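Local coordinates for outer membrane lipoprotein carrier protein LolA (Thermus thermophilus, PDB 2YZY), which is of unknown function but has a LolA-like fold and may carry lipoproteins or another lipidic ligand toward the outer membrane, at residues 17-22 and 155-160; 21-26 and 44-49. One frame throughout, in Å; residues are numbered along the deposited sequence.

Contact 1 (17-22 and 155-160)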
loop_
_atom_site.group_PDB
_atom_site.type_symbol
_atom_site.label_atom_id
_atom_site.label_comp_id
_atom_site.label_asym_id
_atom_site.label_seq_id
_atom_site.Cartn_x
_atom_site.Cartn_y
_atom_site.Cartn_z
ATOM N N LYS A 17 11.857 -0.821 -10.216
ATOM C CA LYS A 17 12.016 -1.257 -11.599
ATOM C C LYS A 17 11.183 -2.502 -11.884
ATOM O O LYS A 17 10.601 -2.638 -12.960
ATOM C CB LYS A 17 13.488 -1.561 -11.905
ATOM C CG LYS A 17 14.337 -0.364 -12.328
ATOM C CD LYS A 17 14.710 0.556 -11.173
ATOM C CE LYS A 17 13.594 1.522 -10.822
ATOM N NZ LYS A 17 14.026 2.469 -9.760
ATOM N N ASN A 18 11.122 -3.403 -10.909
ATOM C CA ASN A 18 10.386 -4.652 -11.053
ATOM C C ASN A 18 8.869 -4.475 -11.079
ATOM O O ASN A 18 8.151 -5.347 -11.564
ATOM C CB ASN A 18 10.778 -5.616 -9.926
ATOM C CG ASN A 18 10.256 -7.020 -10.150
ATOM O OD1 ASN A 18 10.443 -7.601 -11.220
ATOM N ND2 ASN A 18 9.609 -7.583 -9.135
ATOM N N LEU A 19 8.386 -3.351 -10.556
ATOM C CA LEU A 19 6.951 -3.082 -10.532
ATOM C C LEU A 19 6.587 -1.896 -11.420
ATOM O O LEU A 19 5.717 -1.094 -11.075
ATOM C CB LEU A 19 6.485 -2.805 -9.101
ATOM C CG LEU A 19 6.602 -3.968 -8.111
ATOM C CD1 LEU A 19 6.138 -3.517 -6.735
ATOM C CD2 LEU A 19 5.768 -5.142 -8.602
ATOM N N SER A 20 7.255 -1.795 -12.565
ATOM C CA SER A 20 7.010 -0.705 -13.504
ATOM C C SER A 20 5.825 -0.983 -14.429
ATOM O O SER A 20 5.382 -0.098 -15.160
ATOM C CB SER A 20 8.271 -0.437 -14.334
ATOM O OG SER A 20 8.650 -1.584 -15.072
ATOM N N THR A 21 5.318 -2.214 -14.400
ATOM C CA THR A 21 4.170 -2.596 -15.219
ATOM C C THR A 21 2.957 -2.709 -14.293
ATOM O O THR A 21 3.111 -2.807 -13.077
ATOM C CB THR A 21 4.404 -3.942 -15.938
ATOM O OG1 THR A 21 4.772 -4.942 -14.981
ATOM C CG2 THR A 21 5.511 -3.803 -16.982
ATOM N N PRO A 22 1.737 -2.703 -14.852
ATOM C CA PRO A 22 0.533 -2.797 -14.021
ATOM C C PRO A 22 0.447 -4.025 -13.121
ATOM O O PRO A 22 0.836 -5.131 -13.502
ATOM C CB PRO A 22 -0.604 -2.762 -15.043
ATOM C CG PRO A 22 -0.015 -1.999 -16.185
ATOM C CD PRO A 22 1.380 -2.550 -16.273
ATOM N N PRO A 155 11.339 -9.141 -6.515
ATOM C CA PRO A 155 11.345 -7.907 -5.723
ATOM C C PRO A 155 10.038 -7.132 -5.632
ATOM O O PRO A 155 9.654 -6.420 -6.558
ATOM C CB PRO A 155 12.458 -7.092 -6.369
ATOM C CG PRO A 155 13.435 -8.153 -6.751
ATOM C CD PRO A 155 12.544 -9.206 -7.367
ATOM N N ARG A 156 9.371 -7.276 -4.491
ATOM C CA ARG A 156 8.114 -6.592 -4.216
ATOM C C ARG A 156 7.857 -6.701 -2.716
ATOM O O ARG A 156 8.341 -7.627 -2.061
ATOM C CB ARG A 156 6.964 -7.224 -5.009
ATOM C CG ARG A 156 6.608 -8.652 -4.630
ATOM C CD ARG A 156 5.642 -9.246 -5.655
ATOM N NE ARG A 156 5.217 -10.601 -5.317
ATOM C CZ ARG A 156 4.358 -10.905 -4.346
ATOM N NH1 ARG A 156 3.819 -9.946 -3.605
ATOM N NH2 ARG A 156 4.040 -12.173 -4.114
ATOM N N PRO A 157 7.103 -5.747 -2.148
ATOM C CA PRO A 157 6.803 -5.755 -0.715
ATOM C C PRO A 157 5.869 -6.883 -0.305
ATOM O O PRO A 157 4.915 -7.210 -1.012
ATOM C CB PRO A 157 6.165 -4.383 -0.475
ATOM C CG PRO A 157 6.604 -3.558 -1.663
ATOM C CD PRO A 157 6.549 -4.544 -2.789
ATOM N N LEU A 158 6.147 -7.475 0.849
ATOM C CA LEU A 158 5.314 -8.554 1.353
ATOM C C LEU A 158 4.675 -8.192 2.681
ATOM O O LEU A 158 3.604 -8.701 3.018
ATOM C CB LEU A 158 6.137 -9.828 1.554
ATOM C CG LEU A 158 6.690 -10.544 0.326
ATOM C CD1 LEU A 158 7.540 -11.727 0.772
ATOM C CD2 LEU A 158 5.538 -11.010 -0.549
ATOM N N ARG A 159 5.324 -7.308 3.433
ATOM C CA ARG A 159 4.821 -6.963 4.755
ATOM C C ARG A 159 5.414 -5.671 5.309
ATOM O O ARG A 159 6.598 -5.391 5.123
ATOM C CB ARG A 159 5.141 -8.126 5.704
ATOM C CG ARG A 159 4.547 -8.043 7.095
ATOM C CD ARG A 159 5.035 -9.226 7.916
ATOM N NE ARG A 159 4.367 -9.338 9.207
ATOM C CZ ARG A 159 4.677 -10.256 10.117
ATOM N NH1 ARG A 159 5.641 -11.133 9.867
ATOM N NH2 ARG A 159 4.024 -10.298 11.271
ATOM N N PHE A 160 4.574 -4.891 5.984
ATOM C CA PHE A 160 4.985 -3.633 6.605
ATOM C C PHE A 160 4.598 -3.724 8.076
ATOM O O PHE A 160 3.444 -4.010 8.397
ATOM C CB PHE A 160 4.241 -2.441 5.988
ATOM C CG PHE A 160 4.464 -2.266 4.510
ATOM C CD1 PHE A 160 5.273 -1.241 4.034
ATOM C CD2 PHE A 160 3.827 -3.100 3.594
ATOM C CE1 PHE A 160 5.444 -1.043 2.662
ATOM C CE2 PHE A 160 3.992 -2.910 2.220
ATOM C CZ PHE A 160 4.800 -1.881 1.755
#
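The flat side-chain amide of Asn-18 meets the carbonyl group of Pro-155. ND2 gives a nearly straight hydrogen bond to Pro-155 O at 2.8 Å, with an N-H...O angle of 164°. The acceptor lies close to the plane of the Asn-18 amide, only 10° out of it. The Pro-155 carbonyl is approached differently: the donor stands above its plane rather than on a lone pair. Beside this bond, ND2 also comes within 3.8 Å of Pro-155 CD, at the ring of the proline. The amide reaches across because CG of Asn-18 is anti to the backbone N (chi1 -169°). ND2 also bonds Asp-154 OD1, so this amide grips two consecutive residues of the turn before strand 156-163. Two acceptors on one ND2 probably fix the amide's rotation.

Leu-19, the first residue to leave helical geometry, adds the apolar half. Its methyl CD1 points at CD of the Pro-157 ring, 4.1 Å away. The same methyl passes CB of Arg-156 at 4.2 Å, and the two side chains cross at a slant. The Arg-156 chain then leads away from the helix end, and its NE has a long, weak ion pair with Asp-154. Phe-178 of strand 169-180 touches both Leu-19 and Arg-156, while Val-15 of helix 7-18 touches Pro-155 and Pro-157.

The contact is small, burying 180 Å² in all. It joins the C-terminal end of helix 7-18 to the first residues of the 156-163 region, which runs beside strands 145-151 and 169-180. Such a helix end packed on an open, half-barrel-like set of strands is consistent with the LolA-like fold.

Contact 2 (21-26 and 44-49)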
loop_
_atom_site.group_PDB
_atom_site.type_symbol
_atom_site.label_atom_id
_atom_site.label_comp_id
_atom_site.label_asym_id
_atom_site.label_seq_id
_atom_site.Cartn_x
_atom_site.Cartn_y
_atom_site.Cartn_z
ATOM N N THR A 21 5.318 -2.214 -14.400
ATOM C CA THR A 21 4.170 -2.596 -15.219
ATOM C C THR A 21 2.957 -2.709 -14.293
ATOM O O THR A 21 3.111 -2.807 -13.077
ATOM C CB THR A 21 4.404 -3.942 -15.938
ATOM O OG1 THR A 21 4.772 -4.942 -14.981
ATOM C CG2 THR A 21 5.511 -3.803 -16.982
ATOM N N PRO A 22 1.737 -2.703 -14.852
ATOM C CA PRO A 22 0.533 -2.797 -14.021
ATOM C C PRO A 22 0.447 -4.025 -13.121
ATOM O O PRO A 22 0.836 -5.131 -13.502
ATOM C CB PRO A 22 -0.604 -2.762 -15.043
ATOM C CG PRO A 22 -0.015 -1.999 -16.185
ATOM C CD PRO A 22 1.380 -2.550 -16.273
ATOM N N TRP A 23 -0.071 -3.815 -11.917
ATOM C CA TRP A 23 -0.227 -4.904 -10.971
ATOM C C TRP A 23 -1.335 -4.594 -9.979
ATOM O O TRP A 23 -1.784 -3.455 -9.862
ATOM C CB TRP A 23 1.090 -5.173 -10.221
ATOM C CG TRP A 23 1.642 -3.993 -9.461
ATOM C CD1 TRP A 23 2.538 -3.065 -9.916
ATOM C CD2 TRP A 23 1.300 -3.597 -8.125
ATOM N NE1 TRP A 23 2.773 -2.115 -8.948
ATOM C CE2 TRP A 23 2.024 -2.416 -7.839
ATOM C CE3 TRP A 23 0.450 -4.124 -7.144
ATOM C CZ2 TRP A 23 1.921 -1.751 -6.614
ATOM C CZ3 TRP A 23 0.347 -3.462 -5.922
ATOM C CH2 TRP A 23 1.080 -2.286 -5.671
ATOM N N GLN A 24 -1.789 -5.631 -9.288
ATOM C CA GLN A 24 -2.818 -5.481 -8.276
ATOM C C GLN A 24 -2.492 -6.437 -7.147
ATOM O O GLN A 24 -1.731 -7.397 -7.329
ATOM C CB GLN A 24 -4.221 -5.732 -8.858
ATOM C CG GLN A 24 -4.418 -7.009 -9.653
ATOM C CD GLN A 24 -5.734 -6.993 -10.430
ATOM O OE1 GLN A 24 -6.013 -6.056 -11.173
ATOM N NE2 GLN A 24 -6.541 -8.029 -10.260
ATOM N N ALA A 25 -3.040 -6.158 -5.970
ATOM C CA ALA A 25 -2.764 -6.986 -4.812
ATOM C C ALA A 25 -3.845 -6.865 -3.757
ATOM O O ALA A 25 -4.739 -6.022 -3.848
ATOM C CB ALA A 25 -1.418 -6.588 -4.208
ATOM N N THR A 26 -3.756 -7.734 -2.761
ATOM C CA THR A 26 -4.687 -7.728 -1.647
ATOM C C THR A 26 -3.851 -7.467 -0.407
ATOM O O THR A 26 -2.849 -8.144 -0.177
ATOM C CB THR A 26 -5.393 -9.083 -1.504
ATOM O OG1 THR A 26 -6.133 -9.352 -2.698
ATOM C CG2 THR A 26 -6.343 -9.075 -0.296
ATOM N N VAL A 44 -5.526 -3.358 -3.942
ATOM C CA VAL A 44 -4.696 -2.272 -4.451
ATOM C C VAL A 44 -4.439 -2.453 -5.946
ATOM O O VAL A 44 -4.235 -3.568 -6.414
ATOM C CB VAL A 44 -3.358 -2.230 -3.687
ATOM C CG1 VAL A 44 -2.494 -1.108 -4.206
ATOM C CG2 VAL A 44 -3.623 -2.064 -2.189
ATOM N N TYR A 45 -4.454 -1.344 -6.684
ATOM C CA TYR A 45 -4.252 -1.356 -8.131
ATOM C C TYR A 45 -3.236 -0.307 -8.529
ATOM O O TYR A 45 -3.284 0.825 -8.051
ATOM C CB TYR A 45 -5.573 -1.058 -8.842
ATOM C CG TYR A 45 -6.637 -2.078 -8.547
ATOM C CD1 TYR A 45 -6.796 -3.197 -9.360
ATOM C CD2 TYR A 45 -7.437 -1.965 -7.407
ATOM C CE1 TYR A 45 -7.720 -4.185 -9.047
ATOM C CE2 TYR A 45 -8.359 -2.948 -7.083
ATOM C CZ TYR A 45 -8.494 -4.053 -7.906
ATOM O OH TYR A 45 -9.393 -5.038 -7.570
ATOM N N ALA A 46 -2.331 -0.680 -9.428
ATOM C CA ALA A 46 -1.303 0.249 -9.873
ATOM C C ALA A 46 -1.102 0.233 -11.379
ATOM O O ALA A 46 -0.994 -0.826 -11.991
ATOM C CB ALA A 46 0.024 -0.079 -9.185
ATOM N N LEU A 47 -1.067 1.427 -11.963
ATOM C CA LEU A 47 -0.818 1.605 -13.389
ATOM C C LEU A 47 0.310 2.640 -13.393
ATOM O O LEU A 47 0.081 3.832 -13.601
ATOM C CB LEU A 47 -2.069 2.142 -14.094
ATOM C CG LEU A 47 -2.026 2.261 -15.624
ATOM C CD1 LEU A 47 -1.568 0.949 -16.244
ATOM C CD2 LEU A 47 -3.403 2.643 -16.138
ATOM N N PRO A 48 1.550 2.185 -13.136
ATOM C CA PRO A 48 2.760 3.015 -13.080
ATOM C C PRO A 48 2.979 4.006 -14.214
ATOM O O PRO A 48 3.275 5.173 -13.968
ATOM C CB PRO A 48 3.880 1.981 -13.002
ATOM C CG PRO A 48 3.242 0.861 -12.248
ATOM C CD PRO A 48 1.887 0.769 -12.912
ATOM N N GLN A 49 2.839 3.546 -15.452
ATOM C CA GLN A 49 3.057 4.418 -16.601
ATOM C C GLN A 49 2.134 5.636 -16.624
ATOM O O GLN A 49 2.502 6.689 -17.151
ATOM C CB GLN A 49 2.910 3.620 -17.898
ATOM C CG GLN A 49 3.266 4.406 -19.147
ATOM C CD GLN A 49 3.493 3.511 -20.350
ATOM O OE1 GLN A 49 2.613 2.747 -20.747
ATOM N NE2 GLN A 49 4.683 3.600 -20.936
#
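Trp-23 and Ala-46 face each other across an antiparallel beta hairpin, strands 23-30 and 39-47. The CB of Ala-46 lies over one face of the indole, 3.6 Å from the centroid of its five-membered ring and 25° off the ring normal, a CH-pi contact. The indole lies across the neighbouring strand because CG of Trp-23 sits between the backbone N and the carbonyl carbon (chi1 58°). Its far end, CH2, comes to 4.0 Å from CG1 of Val-44. These two side chains run side by side and point the same way. Phe-53 of strand 52-59 touches Trp-23, Val-44 and Ala-46. With an alanine at Trp-23, the Ala-46 methyl would probably lose its CH-pi partner and a gap would open beside Val-44 CG1.

Gln-24 and Tyr-45 form the non-hydrogen-bonded pair on the opposite side. Their amide and ring planes stand 82° apart. Gln-24 OE1 lies at the ring edge, near the plane, 3.3 Å from Tyr-45 CE1. A bound MPD molecule, probably from the crystallisation liquor, lies near the Gln-24 side chain.

Two hydrogen-bonded pairs flank this one, Trp-23 with Ala-46 and Ala-25 with Val-44. Each is closed by two backbone bonds, the shortest being Val-44 N to Ala-25 O at 2.8 Å. Between them, Gln-24 CA makes a CA-H...O contact with Val-44 O at 3.0 Å. Where the strand pairing ends, Pro-22 CG and Leu-47 CD1 press together at 3.3 Å, tighter than usual van der Waals contact.

From the N terminus, helix 7-18 ends within 17-22, and the chain turns through Thr-21 and Pro-22 into strand 23-30. Contact 2 closes the short loop, a hairpin with 17 residues between its segments. Contact 1 closes a far longer one, with 132 residues between 17-22 and 155-160. Contact 2 thus nests within the loop closed by contact 1, sharing Thr-21 and Pro-22 with its first segment. The centres are 9 Å apart, and Pro-48 packs against Leu-19 O and Ser-20 O. Contact 1 ties the helix end to strand 156-163; contact 2 pairs strand 23-30 with strand 39-47.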